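Side-chain contact in tudor and KH domain-containing protein homolog (Bombyx mori, PDB 5VQH), which binds the symmetrically methylated PIWI proteins Siwi and Ago3 through its Tudor domain and takes part in primary piRNA biogenesis, which silences transposons in the germline: residues D49-V52 and A53-E57. Residues are numbered along the deposited sequence; the frame is centred on the assembly and turned at random.
Sequences DDLV and AHMTE
Leu51 with Met55 and Val52 with Thr56 are two i to i+4 pairs on helix 43-59 of the extended Tudor domain, a worked example of how neighbouring residues on one helical face share the task of packing against a sheet. The backbone is regular alpha helix: Met55 N meets Leu51 O at 2.8 Å in a nearly straight bond (169°). His54 N to Asp50 O continues the i to i+4 pattern, as does the longer bond from Ala53 N to Asp49 O, at 3.3 Å. In the first pair the side chains slant across each other. CD1 of Leu51 comes to 3.8 Å from Met55 CG and 3.9 Å from Met55 SD because chi1 (179°) swings the leucine's CG away from the backbone N, while CE of the methionine turns away from the leucine. Beyond the helix, Leu51 reaches Leu134, while Met55 packs on Trp89 and Arg91 of strand 89-98. Cut back to an alanine, Met55 would lose CG and SD, and Leu51 CD1 would probably be left without its neighbour, with a gap opened beside Trp89 and Arg91. Val52 and Thr56 instead run alongside each other, leaving the helix in the same direction, with Val52 CG1 3.8 Å from Thr56 OG1. The carbonyl oxygen of Val52 accepts from Thr56 N (2.8 Å) and also from Thr56 OG1, which chi1 (-50°) sets opposite its own carbonyl carbon and back toward Val52 O, although the 2.4 Å modelled for the hydroxyl is doubtfully short. That same hydroxyl is hydrogen-bonded to Trp89 N, linking helix to strand. Val52 touches Tyr90 and Tyr116, which line the dimethylarginine pocket, and its side chain is about 6 Å from the bound ligand. The arrangement is consistent with an amphipathic helix laid against a Tudor beta-sheet, with Val52 against two tyrosines of the methylarginine pocket.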
loop_
_atom_site.group_PDB
_atom_site.type_symbol
_atom_site.label_atom_id
_atom_site.label_comp_id
_atom_site.label_asym_id
_atom_site.label_seq_id
_atom_site.Cartn_x
_atom_site.Cartn_y
_atom_site.Cartn_z
ATOM N N ASP A 49 -8.167 0.085 12.266
ATOM C CA ASP A 49 -7.658 -0.271 13.598
ATOM C C ASP A 49 -8.496 -1.357 14.282
ATOM O O ASP A 49 -7.974 -2.281 14.872
ATOM C CB ASP A 49 -7.636 0.944 14.508
ATOM C CG ASP A 49 -6.541 1.956 14.150
ATOM O OD1 ASP A 49 -5.692 1.695 13.265
ATOM O OD2 ASP A 49 -6.538 3.046 14.789
ATOM N N ASP A 50 -9.801 -1.225 14.235
ATOM C CA ASP A 50 -10.661 -2.159 14.936
ATOM C C ASP A 50 -10.623 -3.495 14.267
ATOM O O ASP A 50 -10.682 -4.542 14.935
ATOM C CB ASP A 50 -12.108 -1.642 14.933
ATOM C CG ASP A 50 -12.286 -0.460 15.847
ATOM O OD1 ASP A 50 -11.520 -0.421 16.835
ATOM O OD2 ASP A 50 -13.148 0.425 15.570
ATOM N N LEU A 51 -10.573 -3.447 12.934
ATOM C CA LEU A 51 -10.516 -4.656 12.131
ATOM C C LEU A 51 -9.220 -5.445 12.360
ATOM O O LEU A 51 -9.246 -6.663 12.439
ATOM C CB LEU A 51 -10.710 -4.320 10.658
ATOM C CG LEU A 51 -10.656 -5.476 9.659
ATOM C CD1 LEU A 51 -11.681 -6.524 10.015
ATOM C CD2 LEU A 51 -10.886 -5.006 8.232
ATOM N N VAL A 52 -8.096 -4.769 12.478
ATOM C CA VAL A 52 -6.827 -5.456 12.705
ATOM C C VAL A 52 -6.862 -6.175 14.041
ATOM O O VAL A 52 -6.421 -7.300 14.150
ATOM C CB VAL A 52 -5.624 -4.482 12.706
ATOM C CG1 VAL A 52 -4.331 -5.188 13.066
ATOM C CG2 VAL A 52 -5.449 -3.853 11.342
ATOM N N ALA A 53 -7.343 -5.486 15.064
ATOM C CA ALA A 53 -7.482 -6.041 16.406
ATOM C C ALA A 53 -8.414 -7.228 16.417
ATOM O O ALA A 53 -8.162 -8.231 17.054
ATOM C CB ALA A 53 -8.047 -4.987 17.342
ATOM N N HIS A 54 -9.523 -7.105 15.736
ATOM C CA HIS A 54 -10.444 -8.217 15.673
ATOM C C HIS A 54 -9.833 -9.428 14.934
ATOM O O HIS A 54 -9.863 -10.563 15.436
ATOM C CB HIS A 54 -11.728 -7.752 15.007
ATOM C CG HIS A 54 -12.797 -8.783 14.996
ATOM N ND1 HIS A 54 -13.883 -8.710 14.154
ATOM C CD2 HIS A 54 -12.950 -9.919 15.717
ATOM C CE1 HIS A 54 -14.672 -9.748 14.369
ATOM N NE2 HIS A 54 -14.125 -10.503 15.306
ATOM N N MET A 55 -9.263 -9.183 13.753
ATOM C CA MET A 55 -8.703 -10.258 12.981
ATOM C C MET A 55 -7.609 -10.883 13.794
ATOM O O MET A 55 -7.463 -12.105 13.854
ATOM C CB MET A 55 -8.165 -9.750 11.655
ATOM C CG MET A 55 -9.265 -9.437 10.669
ATOM S SD MET A 55 -8.717 -8.882 9.039
ATOM C CE MET A 55 -7.622 -10.210 8.538
ATOM N N THR A 56 -6.851 -10.046 14.460
ATOM C CA THR A 56 -5.742 -10.558 15.204
ATOM C C THR A 56 -6.173 -11.379 16.426
ATOM O O THR A 56 -5.558 -12.413 16.686
ATOM C CB THR A 56 -4.751 -9.459 15.588
ATOM O OG1 THR A 56 -4.452 -8.710 14.423
ATOM C CG2 THR A 56 -3.445 -10.049 16.098
ATOM N N GLU A 57 -7.205 -10.958 17.163
ATOM C CA GLU A 57 -7.665 -11.764 18.306
ATOM C C GLU A 57 -8.184 -13.119 17.761
ATOM O O GLU A 57 -7.912 -14.183 18.315
ATOM C CB GLU A 57 -8.741 -11.034 19.148
#